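Local coordinates for protein peroxisomal acyl-CoA oxidase 1A (Solanum lycopersicum, PDB 2FON) that probably oxidises acyl-CoA thioesters to 2-enoyl-CoA with the help of FAD, as a peroxisomal acyl-CoA oxidase of fatty acid beta-oxidation, at residues Lys59-Asp64 against Arg110-Pro115; Thr378-Leu381 against Phe386-Leu389; Ser500-Ala505 against Ile577-Ile582; Lys519-Phe524 against Glu529-Leu534. One frame throughout, in Å; residues are numbered along the deposited sequence.

Interaction 1. Residues Lys59-Asp64 against Arg110-Pro115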
loop_
_atom_site.group_PDB
_atom_site.type_symbol
_atom_site.label_atom_id
_atom_site.label_comp_id
_atom_site.label_asym_id
_atom_site.label_seq_id
_atom_site.Cartn_x
_atom_site.Cartn_y
_atom_site.Cartn_z
ATOM N N LYS B 59 12.185 -4.217 -27.820
ATOM C CA LYS B 59 13.531 -3.740 -27.978
ATOM C C LYS B 59 13.540 -2.544 -28.883
ATOM O O LYS B 59 14.419 -1.667 -28.818
ATOM C CB LYS B 59 14.423 -4.853 -28.493
ATOM C CG LYS B 59 15.178 -5.447 -27.336
ATOM C CD LYS B 59 15.522 -6.911 -27.571
ATOM C CE LYS B 59 15.632 -7.600 -26.207
ATOM N NZ LYS B 59 16.369 -8.884 -26.370
ATOM N N LEU B 60 12.508 -2.489 -29.687
ATOM C CA LEU B 60 12.369 -1.410 -30.591
ATOM C C LEU B 60 11.846 -0.152 -29.876
ATOM O O LEU B 60 12.144 0.962 -30.275
ATOM C CB LEU B 60 11.430 -1.868 -31.670
ATOM C CG LEU B 60 11.168 -0.843 -32.720
ATOM C CD1 LEU B 60 11.185 -1.579 -34.066
ATOM C CD2 LEU B 60 9.831 -0.039 -32.382
ATOM N N VAL B 61 11.047 -0.328 -28.835
ATOM C CA VAL B 61 10.667 0.803 -28.011
ATOM C C VAL B 61 11.888 1.273 -27.210
ATOM O O VAL B 61 12.230 2.478 -27.207
ATOM C CB VAL B 61 9.438 0.524 -27.128
ATOM C CG1 VAL B 61 9.147 1.716 -26.305
ATOM C CG2 VAL B 61 8.249 0.338 -28.012
ATOM N N ALA B 62 12.566 0.293 -26.616
ATOM C CA ALA B 62 13.690 0.452 -25.702
ATOM C C ALA B 62 14.890 1.143 -26.309
ATOM O O ALA B 62 15.618 1.849 -25.631
ATOM C CB ALA B 62 14.090 -0.897 -25.160
ATOM N N SER B 63 15.150 0.948 -27.581
ATOM C CA SER B 63 16.405 1.478 -28.046
ATOM C C SER B 63 16.169 2.676 -28.923
ATOM O O SER B 63 16.893 2.865 -29.910
ATOM C CB SER B 63 17.190 0.393 -28.778
ATOM O OG SER B 63 16.527 0.146 -29.990
ATOM N N ASP B 64 15.155 3.467 -28.579
ATOM C CA ASP B 64 14.816 4.633 -29.337
ATOM C C ASP B 64 14.740 5.853 -28.470
ATOM O O ASP B 64 13.766 6.029 -27.673
ATOM C CB ASP B 64 13.501 4.482 -30.091
ATOM C CG ASP B 64 13.184 5.729 -31.031
ATOM O OD1 ASP B 64 13.753 6.866 -30.830
ATOM O OD2 ASP B 64 12.341 5.567 -31.962
ATOM N N ARG B 110 2.241 -0.397 -25.081
ATOM C CA ARG B 110 2.524 -0.967 -23.760
ATOM C C ARG B 110 3.930 -0.556 -23.347
ATOM O O ARG B 110 4.154 -0.044 -22.282
ATOM C CB ARG B 110 2.363 -2.490 -23.753
ATOM C CG ARG B 110 2.519 -3.122 -22.388
ATOM C CD ARG B 110 2.561 -4.705 -22.408
ATOM N NE ARG B 110 1.349 -5.407 -22.894
ATOM C CZ ARG B 110 0.084 -5.055 -22.620
ATOM N NH1 ARG B 110 -0.207 -4.007 -21.805
ATOM N NH2 ARG B 110 -0.911 -5.763 -23.157
ATOM N N TYR B 111 4.878 -0.750 -24.229
ATOM C CA TYR B 111 6.262 -0.571 -23.889
ATOM C C TYR B 111 6.764 0.891 -23.766
ATOM O O TYR B 111 7.746 1.164 -23.091
ATOM C CB TYR B 111 7.079 -1.448 -24.829
ATOM C CG TYR B 111 6.840 -2.871 -24.438
ATOM C CD1 TYR B 111 6.055 -3.728 -25.205
ATOM C CD2 TYR B 111 7.337 -3.347 -23.253
ATOM C CE1 TYR B 111 5.808 -5.054 -24.782
ATOM C CE2 TYR B 111 7.096 -4.632 -22.838
ATOM C CZ TYR B 111 6.342 -5.483 -23.598
ATOM O OH TYR B 111 6.161 -6.757 -23.104
ATOM N N VAL B 112 6.074 1.812 -24.428
ATOM C CA VAL B 112 6.225 3.226 -24.163
ATOM C C VAL B 112 5.950 3.507 -22.655
ATOM O O VAL B 112 6.540 4.400 -22.065
ATOM C CB VAL B 112 5.289 4.054 -25.089
ATOM C CG1 VAL B 112 5.231 5.523 -24.652
ATOM C CG2 VAL B 112 5.771 4.011 -26.453
ATOM N N ASP B 113 5.019 2.752 -22.077
ATOM C CA ASP B 113 4.821 2.652 -20.636
ATOM C C ASP B 113 4.459 3.945 -19.950
ATOM O O ASP B 113 5.042 4.281 -18.955
ATOM C CB ASP B 113 6.067 2.043 -19.986
ATOM C CG ASP B 113 5.870 1.683 -18.501
ATOM O OD1 ASP B 113 4.793 1.170 -18.096
ATOM O OD2 ASP B 113 6.839 1.867 -17.737
ATOM N N GLU B 114 3.474 4.667 -20.453
ATOM C CA GLU B 114 3.081 5.930 -19.864
ATOM C C GLU B 114 1.573 6.104 -19.990
ATOM O O GLU B 114 1.058 6.129 -21.110
ATOM C CB GLU B 114 3.783 7.012 -20.684
ATOM C CG GLU B 114 3.283 8.428 -20.511
ATOM C CD GLU B 114 4.374 9.448 -20.870
ATOM O OE1 GLU B 114 5.393 9.014 -21.503
ATOM O OE2 GLU B 114 4.202 10.672 -20.524
ATOM N N PRO B 115 0.851 6.247 -18.877
ATOM C CA PRO B 115 -0.584 6.443 -19.103
ATOM C C PRO B 115 -0.822 7.691 -19.970
ATOM O O PRO B 115 -0.150 8.713 -19.792
ATOM C CB PRO B 115 -1.135 6.673 -17.677
ATOM C CG PRO B 115 -0.108 6.050 -16.750
ATOM C CD PRO B 115 1.207 6.322 -17.451
#
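Val61 is the one side chain of 59-64 that reaches 110-115, and it meets the last turn of helix 102-112 at Tyr111 and Val112. Starting at the backbone, Val61 CB already lies 3.8 Å from Tyr111 CB. From there the side chain forks. CG1 stands anti to the backbone N (chi1 179°) and is carried over the peptide that leaves Tyr111: it sits 3.5 Å from Tyr111 O, and further on it comes within 4.1 Å of Val112 CG2. CG2 takes the other way, beside its own backbone N, and rests on the methylene, 3.8 Å from Tyr111 CB. The Val61 and Tyr111 side chains cross at about a right angle, and the phenol ring leads away from 59-64, lying against Thr54 and Ser58 of helix 48-62 and meeting Tyr632 edge-to-face. The valine packs partly on the backbone carbonyl and peptide of Tyr111 and partly on the Tyr111 and Val112 side chains, and all three residues are buried. Both helices stop here: Ser63 and Asp113 are the first residues to leave helical geometry, the latter with positive phi. Lys59 O accepts hydrogen bonds from both N and OG of Ser63, from opposite faces of its carbonyl plane. The contact joins the C-terminal ends of helices 48-62 and 102-112, with the loop residue Phe67 touching both valines and helix 630-633 lying alongside.

Interaction 2. Residues Thr378-Leu381 against Phe386-Leu389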
loop_
_atom_site.group_PDB
_atom_site.type_symbol
_atom_site.label_atom_id
_atom_site.label_comp_id
_atom_site.label_asym_id
_atom_site.label_seq_id
_atom_site.Cartn_x
_atom_site.Cartn_y
_atom_site.Cartn_z
ATOM N N THR B 378 -18.202 -16.538 -26.711
ATOM C CA THR B 378 -18.624 -16.004 -28.007
ATOM C C THR B 378 -18.855 -17.070 -29.079
ATOM O O THR B 378 -19.275 -16.742 -30.166
ATOM C CB THR B 378 -17.678 -14.902 -28.569
ATOM O OG1 THR B 378 -16.492 -15.499 -29.117
ATOM C CG2 THR B 378 -17.345 -13.806 -27.493
ATOM N N GLN B 379 -18.564 -18.332 -28.775
ATOM C CA GLN B 379 -18.958 -19.435 -29.647
ATOM C C GLN B 379 -20.411 -19.698 -29.320
ATOM O O GLN B 379 -21.228 -19.925 -30.208
ATOM C CB GLN B 379 -18.147 -20.710 -29.375
ATOM C CG GLN B 379 -17.415 -21.279 -30.586
ATOM C CD GLN B 379 -15.909 -21.004 -30.547
ATOM O OE1 GLN B 379 -15.139 -21.782 -29.970
ATOM N NE2 GLN B 379 -15.483 -19.893 -31.162
ATOM N N ARG B 380 -20.726 -19.653 -28.032
ATOM C CA ARG B 380 -22.063 -19.937 -27.551
ATOM C C ARG B 380 -23.012 -18.787 -27.870
ATOM O O ARG B 380 -24.185 -19.006 -28.193
ATOM C CB ARG B 380 -22.007 -20.200 -26.059
ATOM C CG ARG B 380 -21.155 -21.404 -25.726
ATOM C CD ARG B 380 -20.870 -21.490 -24.247
ATOM N NE ARG B 380 -20.610 -22.852 -23.779
ATOM C CZ ARG B 380 -21.542 -23.789 -23.601
ATOM N NH1 ARG B 380 -22.825 -23.550 -23.864
ATOM N NH2 ARG B 380 -21.187 -24.985 -23.164
ATOM N N LEU B 381 -22.491 -17.564 -27.805
ATOM C CA LEU B 381 -23.266 -16.363 -28.131
ATOM C C LEU B 381 -23.799 -16.402 -29.568
ATOM O O LEU B 381 -24.857 -15.846 -29.873
ATOM C CB LEU B 381 -22.425 -15.096 -27.885
ATOM N N PHE B 386 -27.290 -19.207 -23.870
ATOM C CA PHE B 386 -27.131 -18.292 -22.748
ATOM C C PHE B 386 -26.993 -19.004 -21.411
ATOM O O PHE B 386 -26.805 -18.365 -20.371
ATOM C CB PHE B 386 -28.257 -17.260 -22.739
ATOM C CG PHE B 386 -28.279 -16.376 -23.963
ATOM C CD1 PHE B 386 -29.471 -16.142 -24.650
ATOM C CD2 PHE B 386 -27.108 -15.785 -24.439
ATOM C CE1 PHE B 386 -29.497 -15.318 -25.799
ATOM C CE2 PHE B 386 -27.119 -14.971 -25.583
ATOM C CZ PHE B 386 -28.314 -14.732 -26.262
ATOM N N SER B 387 -27.021 -20.330 -21.457
ATOM C CA SER B 387 -26.870 -21.179 -20.271
ATOM C C SER B 387 -25.555 -21.013 -19.490
ATOM O O SER B 387 -25.436 -21.531 -18.385
ATOM C CB SER B 387 -27.019 -22.662 -20.672
ATOM O OG SER B 387 -25.757 -23.237 -21.028
ATOM N N THR B 388 -24.583 -20.309 -20.057
ATOM C CA THR B 388 -23.193 -20.330 -19.567
ATOM C C THR B 388 -22.722 -18.932 -19.075
ATOM O O THR B 388 -21.623 -18.764 -18.517
ATOM C CB THR B 388 -22.277 -20.852 -20.713
ATOM O OG1 THR B 388 -20.920 -20.955 -20.285
ATOM C CG2 THR B 388 -22.348 -19.913 -21.905
ATOM N N LEU B 389 -23.589 -17.947 -19.292
ATOM C CA LEU B 389 -23.291 -16.543 -19.131
ATOM C C LEU B 389 -23.168 -16.113 -17.666
ATOM O O LEU B 389 -22.196 -15.484 -17.318
ATOM C CB LEU B 389 -24.370 -15.738 -19.850
ATOM C CG LEU B 389 -24.038 -14.574 -20.778
ATOM C CD1 LEU B 389 -23.201 -15.047 -21.931
ATOM C CD2 LEU B 389 -25.350 -14.005 -21.292
#
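An arginine turned flat toward a threonine, with the polar bond going elsewhere, is what stands out between Arg380 and Thr388. Thr388 OG1 lies over one face of the guanidinium, 4.0 Å from Arg380 NE, so the N-H groups of that plane are not directed at it. The side chain of Arg380 runs extended from CG to NE, and Thr388 packs against its far half, obliquely to it: Thr388 CB is 3.9 Å from Arg380 CD and 4.2 Å from Arg380 CZ. The modelled position of Thr388 CG2 near Arg380 CD is doubtful. With chi1 at -177°, Thr388 holds OG1 opposite its backbone N, and the methyl occupies the place between N and the carbonyl carbon. Ser387 stays at the margin, its OG 4.1 Å from Arg380 NH1 and approaching the guanidinium obliquely. The polar end has its strong partner in the connecting loop, where NH1 forms a salt bridge with Asp385; Asp376, one helical turn back, offers NE a long and weak ion pair. Residues 386-389 form a type I beta turn, closed by a weak bond of 3.4 Å from Leu389 N to Phe386 O. Arg380 therefore links the last part of one helix to the turn that leads into the next. This is the tight connection between two consecutive helices, 347-380 and 389-417, in the all-helical C-alpha1 part of the acyl-CoA oxidase fold.

Interaction 3. Residues Ser500-Ala505 against Ile577-Ile582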
loop_
_atom_site.group_PDB
_atom_site.type_symbol
_atom_site.label_atom_id
_atom_site.label_comp_id
_atom_site.label_asym_id
_atom_site.label_seq_id
_atom_site.Cartn_x
_atom_site.Cartn_y
_atom_site.Cartn_z
ATOM N N SER B 500 -4.639 -33.950 -6.889
ATOM C CA SER B 500 -5.974 -34.261 -6.388
ATOM C C SER B 500 -6.168 -33.853 -4.905
ATOM O O SER B 500 -7.273 -33.483 -4.497
ATOM C CB SER B 500 -6.301 -35.727 -6.600
ATOM O OG SER B 500 -5.416 -36.506 -5.824
ATOM N N ALA B 501 -5.095 -33.905 -4.117
ATOM C CA ALA B 501 -5.130 -33.501 -2.699
ATOM C C ALA B 501 -5.402 -32.013 -2.530
ATOM O O ALA B 501 -6.213 -31.619 -1.681
ATOM C CB ALA B 501 -3.825 -33.853 -1.994
ATOM N N VAL B 502 -4.722 -31.198 -3.326
ATOM C CA VAL B 502 -4.802 -29.747 -3.158
ATOM C C VAL B 502 -6.111 -29.245 -3.711
ATOM O O VAL B 502 -6.786 -28.394 -3.098
ATOM C CB VAL B 502 -3.557 -29.015 -3.802
ATOM C CG1 VAL B 502 -3.831 -27.561 -4.135
ATOM C CG2 VAL B 502 -2.319 -29.172 -2.879
ATOM N N LEU B 503 -6.462 -29.782 -4.869
ATOM C CA LEU B 503 -7.678 -29.376 -5.542
ATOM C C LEU B 503 -8.867 -29.687 -4.660
ATOM O O LEU B 503 -9.700 -28.834 -4.405
ATOM C CB LEU B 503 -7.801 -30.086 -6.888
ATOM C CG LEU B 503 -9.091 -29.879 -7.682
ATOM C CD1 LEU B 503 -9.406 -28.403 -8.002
ATOM C CD2 LEU B 503 -8.975 -30.744 -8.953
ATOM N N GLU B 504 -8.924 -30.908 -4.150
ATOM C CA GLU B 504 -10.030 -31.256 -3.293
ATOM C C GLU B 504 -10.055 -30.335 -2.092
ATOM O O GLU B 504 -11.131 -29.915 -1.680
ATOM C CB GLU B 504 -9.986 -32.687 -2.844
ATOM C CG GLU B 504 -11.252 -33.034 -2.165
ATOM C CD GLU B 504 -11.269 -34.453 -1.654
ATOM O OE1 GLU B 504 -10.685 -34.712 -0.573
ATOM O OE2 GLU B 504 -11.888 -35.307 -2.328
ATOM N N ALA B 505 -8.880 -30.024 -1.550
ATOM C CA ALA B 505 -8.802 -29.195 -0.367
ATOM C C ALA B 505 -9.397 -27.806 -0.630
ATOM O O ALA B 505 -10.055 -27.251 0.254
ATOM C CB ALA B 505 -7.384 -29.085 0.131
ATOM N N ILE B 577 3.547 -23.567 -4.385
ATOM C CA ILE B 577 3.817 -22.450 -3.537
ATOM C C ILE B 577 2.598 -21.608 -3.501
ATOM O O ILE B 577 2.181 -21.128 -2.446
ATOM C CB ILE B 577 5.001 -21.645 -4.024
ATOM C CG1 ILE B 577 6.312 -22.348 -3.658
ATOM C CG2 ILE B 577 4.980 -20.210 -3.423
ATOM C CD1 ILE B 577 7.533 -21.528 -4.028
ATOM N N TYR B 578 1.989 -21.400 -4.646
ATOM C CA TYR B 578 0.847 -20.479 -4.610
ATOM C C TYR B 578 -0.275 -21.079 -3.757
ATOM O O TYR B 578 -0.862 -20.413 -2.921
ATOM C CB TYR B 578 0.378 -20.100 -5.991
ATOM C CG TYR B 578 -0.897 -19.321 -5.984
ATOM C CD1 TYR B 578 -0.879 -17.928 -5.905
ATOM C CD2 TYR B 578 -2.133 -19.968 -6.119
ATOM C CE1 TYR B 578 -2.038 -17.219 -5.924
ATOM C CE2 TYR B 578 -3.339 -19.243 -6.140
ATOM C CZ TYR B 578 -3.281 -17.875 -6.024
ATOM O OH TYR B 578 -4.452 -17.113 -6.009
ATOM N N SER B 579 -0.512 -22.360 -3.904
ATOM C CA SER B 579 -1.682 -22.904 -3.294
ATOM C C SER B 579 -1.421 -23.217 -1.841
ATOM O O SER B 579 -2.327 -23.143 -1.000
ATOM C CB SER B 579 -2.137 -24.127 -4.062
ATOM O OG SER B 579 -1.019 -24.907 -4.381
ATOM N N LEU B 580 -0.182 -23.533 -1.517
ATOM C CA LEU B 580 0.116 -23.752 -0.112
ATOM C C LEU B 580 0.346 -22.468 0.631
ATOM O O LEU B 580 0.130 -22.402 1.834
ATOM C CB LEU B 580 1.272 -24.723 0.064
ATOM C CG LEU B 580 0.898 -26.071 -0.572
ATOM C CD1 LEU B 580 2.018 -27.024 -0.457
ATOM C CD2 LEU B 580 -0.398 -26.669 0.016
ATOM N N PHE B 581 0.739 -21.408 -0.061
ATOM C CA PHE B 581 0.856 -20.122 0.641
ATOM C C PHE B 581 -0.520 -19.716 1.041
ATOM O O PHE B 581 -0.727 -19.231 2.146
ATOM C CB PHE B 581 1.441 -18.995 -0.209
ATOM C CG PHE B 581 1.415 -17.665 0.485
ATOM C CD1 PHE B 581 0.399 -16.750 0.234
ATOM C CD2 PHE B 581 2.388 -17.338 1.427
ATOM C CE1 PHE B 581 0.367 -15.486 0.913
ATOM C CE2 PHE B 581 2.394 -16.077 2.079
ATOM C CZ PHE B 581 1.377 -15.156 1.824
ATOM N N ILE B 582 -1.445 -19.903 0.114
ATOM C CA ILE B 582 -2.785 -19.471 0.305
ATOM C C ILE B 582 -3.371 -20.337 1.440
ATOM O O ILE B 582 -4.025 -19.816 2.383
ATOM C CB ILE B 582 -3.593 -19.592 -1.010
ATOM C CG1 ILE B 582 -3.077 -18.632 -2.101
ATOM C CG2 ILE B 582 -5.043 -19.295 -0.763
ATOM C CD1 ILE B 582 -3.149 -17.039 -1.758
#
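Ser579 OG is held by its own helix while the serine faces Val502: its one proton is within hydrogen-bonding reach of two carbonyl oxygens, Cys575 O four residues back, the stronger partner, and Gly576 O three back, a shared arrangement. A chi1 of 43° puts the hydroxyl between the backbone N and the carbonyl carbon, the setting from which a helical serine can reach back to such oxygens. The polar atom is buried but satisfied, and what remains for the partner helix is chiefly the methylene. This is helix-on-helix packing in the C-terminal all-helical part of the acyl-CoA oxidase, between helices 499-521 and 567-585. Backbones come nearest at Val502 and Ser579, with 7.5 Å between their CA atoms, and the small Ser579 at this point goes with the close spacing. Val502 supplies both branches: CG1 is directed at the serine, while CG2 turns to Leu580. The leucine points its CB to the flank of the contact, yet its CD2 branch ends up near Val502. Around it, Trp496 touches Val502 from a loop, Gln607 of helix 598-615 touches Leu580, and Tyr578 touches helices 347-380 and 535-558, with Ile582 CG1 over its ring. Val502 CG1 meets the Ser579 methylene, CB, at 3.8 Å, and Val502 CG2 meets Leu580 CD2 at 4.3 Å.

Interaction 4. Residues Lys519-Phe524 against Glu529-Leu534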
loop_
_atom_site.group_PDB
_atom_site.type_symbol
_atom_site.label_atom_id
_atom_site.label_comp_id
_atom_site.label_asym_id
_atom_site.label_seq_id
_atom_site.Cartn_x
_atom_site.Cartn_y
_atom_site.Cartn_z
ATOM N N LYS B 519 -26.751 -21.315 4.378
ATOM C CA LYS B 519 -27.526 -21.694 5.562
ATOM C C LYS B 519 -27.710 -20.458 6.390
ATOM O O LYS B 519 -28.800 -20.189 6.846
ATOM C CB LYS B 519 -26.879 -22.792 6.413
ATOM C CG LYS B 519 -26.967 -24.188 5.850
ATOM C CD LYS B 519 -25.828 -25.079 6.410
ATOM C CE LYS B 519 -26.215 -26.561 6.447
ATOM N NZ LYS B 519 -25.275 -27.371 7.289
ATOM N N ASN B 520 -26.656 -19.687 6.583
ATOM C CA ASN B 520 -26.832 -18.532 7.433
ATOM C C ASN B 520 -27.810 -17.540 6.851
ATOM O O ASN B 520 -28.575 -16.902 7.579
ATOM C CB ASN B 520 -25.517 -17.879 7.771
ATOM C CG ASN B 520 -25.059 -18.207 9.160
ATOM O OD1 ASN B 520 -23.984 -17.768 9.588
ATOM N ND2 ASN B 520 -25.874 -19.003 9.896
ATOM N N LEU B 521 -27.796 -17.478 5.526
ATOM C CA LEU B 521 -28.509 -16.470 4.763
ATOM C C LEU B 521 -29.959 -16.815 4.758
ATOM O O LEU B 521 -30.811 -15.954 4.897
ATOM C CB LEU B 521 -27.956 -16.388 3.341
ATOM C CG LEU B 521 -28.780 -15.848 2.170
ATOM C CD1 LEU B 521 -29.414 -14.454 2.431
ATOM C CD2 LEU B 521 -27.862 -15.847 0.916
ATOM N N SER B 522 -30.255 -18.092 4.650
ATOM C CA SER B 522 -31.663 -18.486 4.549
ATOM C C SER B 522 -32.503 -18.292 5.833
ATOM O O SER B 522 -33.658 -18.612 5.826
ATOM C CB SER B 522 -31.782 -19.909 4.006
ATOM O OG SER B 522 -31.403 -20.843 5.003
ATOM N N LYS B 523 -31.939 -17.750 6.909
ATOM C CA LYS B 523 -32.709 -17.521 8.155
ATOM C C LYS B 523 -33.385 -16.175 8.091
ATOM O O LYS B 523 -34.264 -15.877 8.895
ATOM C CB LYS B 523 -31.824 -17.522 9.403
ATOM C CG LYS B 523 -31.242 -18.869 9.848
ATOM C CD LYS B 523 -29.760 -18.654 10.235
ATOM C CE LYS B 523 -29.257 -19.558 11.386
ATOM N NZ LYS B 523 -27.889 -19.076 11.933
ATOM N N PHE B 524 -32.962 -15.352 7.145
ATOM C CA PHE B 524 -33.616 -14.072 6.940
ATOM C C PHE B 524 -34.880 -14.201 6.074
ATOM O O PHE B 524 -34.819 -14.694 4.955
ATOM C CB PHE B 524 -32.658 -13.092 6.294
ATOM C CG PHE B 524 -31.496 -12.727 7.155
ATOM C CD1 PHE B 524 -30.330 -13.492 7.137
ATOM C CD2 PHE B 524 -31.540 -11.591 7.948
ATOM C CE1 PHE B 524 -29.236 -13.143 7.920
ATOM C CE2 PHE B 524 -30.468 -11.223 8.716
ATOM C CZ PHE B 524 -29.309 -12.006 8.712
ATOM N N GLU B 529 -32.312 -8.253 3.040
ATOM C CA GLU B 529 -31.807 -7.988 4.396
ATOM C C GLU B 529 -30.564 -8.860 4.732
ATOM O O GLU B 529 -29.544 -8.379 5.237
ATOM C CB GLU B 529 -32.910 -8.179 5.426
ATOM C CG GLU B 529 -32.525 -7.754 6.862
ATOM C CD GLU B 529 -33.584 -8.153 7.921
ATOM O OE1 GLU B 529 -34.824 -8.122 7.638
ATOM O OE2 GLU B 529 -33.164 -8.504 9.050
ATOM N N GLY B 530 -30.678 -10.144 4.421
ATOM C CA GLY B 530 -29.646 -11.133 4.683
ATOM C C GLY B 530 -28.387 -10.891 3.890
ATOM O O GLY B 530 -27.301 -11.060 4.446
ATOM N N PHE B 531 -28.498 -10.499 2.611
ATOM C CA PHE B 531 -27.265 -10.147 1.861
ATOM C C PHE B 531 -26.563 -8.989 2.506
ATOM O O PHE B 531 -25.358 -8.910 2.457
ATOM C CB PHE B 531 -27.475 -9.822 0.377
ATOM C CG PHE B 531 -27.540 -11.006 -0.481
ATOM C CD1 PHE B 531 -28.600 -11.181 -1.361
ATOM C CD2 PHE B 531 -26.592 -11.993 -0.388
ATOM C CE1 PHE B 531 -28.689 -12.333 -2.180
ATOM C CE2 PHE B 531 -26.665 -13.125 -1.172
ATOM C CZ PHE B 531 -27.708 -13.292 -2.079
ATOM N N ALA B 532 -27.319 -8.075 3.092
ATOM C CA ALA B 532 -26.722 -6.902 3.674
ATOM C C ALA B 532 -25.930 -7.366 4.882
ATOM O O ALA B 532 -24.717 -7.191 4.929
ATOM C CB ALA B 532 -27.807 -5.851 4.065
ATOM N N GLU B 533 -26.611 -8.013 5.822
ATOM C CA GLU B 533 -26.006 -8.403 7.084
ATOM C C GLU B 533 -24.822 -9.372 6.930
ATOM O O GLU B 533 -23.868 -9.303 7.655
ATOM C CB GLU B 533 -27.077 -8.994 8.001
ATOM C CG GLU B 533 -26.717 -8.959 9.492
ATOM C CD GLU B 533 -26.781 -7.542 10.146
ATOM O OE1 GLU B 533 -27.447 -6.612 9.591
ATOM O OE2 GLU B 533 -26.167 -7.381 11.240
ATOM N N LEU B 534 -24.865 -10.244 5.942
ATOM C CA LEU B 534 -23.874 -11.285 5.849
ATOM C C LEU B 534 -22.793 -10.957 4.845
ATOM O O LEU B 534 -21.948 -11.781 4.543
ATOM C CB LEU B 534 -24.548 -12.648 5.622
ATOM C CG LEU B 534 -25.459 -12.932 6.842
ATOM C CD1 LEU B 534 -26.305 -14.142 6.713
ATOM C CD2 LEU B 534 -24.640 -12.995 8.120
#
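Phe524 lays one face of its ring on Gly530: the glycine CA sits 3.5 Å from the ring centroid and 17° off the normal, a CH-pi contact. Phe524 CG, anti to the carbonyl carbon and beside its own backbone N (chi1 -65°), brings the ring over Gly530. A residue without a side chain lets the backbone of helix 527-533 come this close, and CA atoms of the two residues are 5.4 Å apart. Glu529 extends fully and brings its carboxylate to the ring edge, OE2 lying 3.7 Å from Phe524 CD2, with carboxylate and ring planes 75° apart. Glu533 crosses the ring at about a right angle, its CB 3.8 Å from Phe524 CZ before the chain bends away. Leu534 comes in obliquely with CD1, which also lies against the backbone of Asn520 and Leu521. A second, smaller cluster forms beside the glycine: Leu521 CD2 meets Phe531 CE2 at 3.6 Å, again obliquely, and both residues also touch Met458 of helix 446-462. Phe524 closes a type I beta turn from Leu521, with Phe524 N bonded to Leu521 O at 3.2 Å. Outside, Glu533 and Leu534 pack on Lys347 and Arg609 of the second subunit, so this corner borders the dimer interface, and the Phe531 side chain is about 9 Å from a bound FAD. Mostly apolar, the contact would be held by dispersion and ring-face CH contact, with the Glu529 carboxylate perhaps favoured by the positive rim of the ring.

From the N terminus, interaction 1 comes first, closing a largely helical loop of 45 residues in the N-terminal part of the oxidase and bringing two helix ends together. Interaction 2 follows in series: its loop has just four residues and makes the bend from helix 347-380 to helix 389-417 in the C-alpha1 domain. Interaction 3 spans a much longer excursion, 71 residues, joining helices 499-521 and 567-585. Interaction 4 falls within that excursion, bringing the C-terminal end of helix 499-521 and the turn after it against helix 527-533; interactions 3 and 4 both use helix 499-521, their centres 30 Å apart. Interactions 1 and 4 lie on opposite sides of the chain's centre, and none of the four touches another.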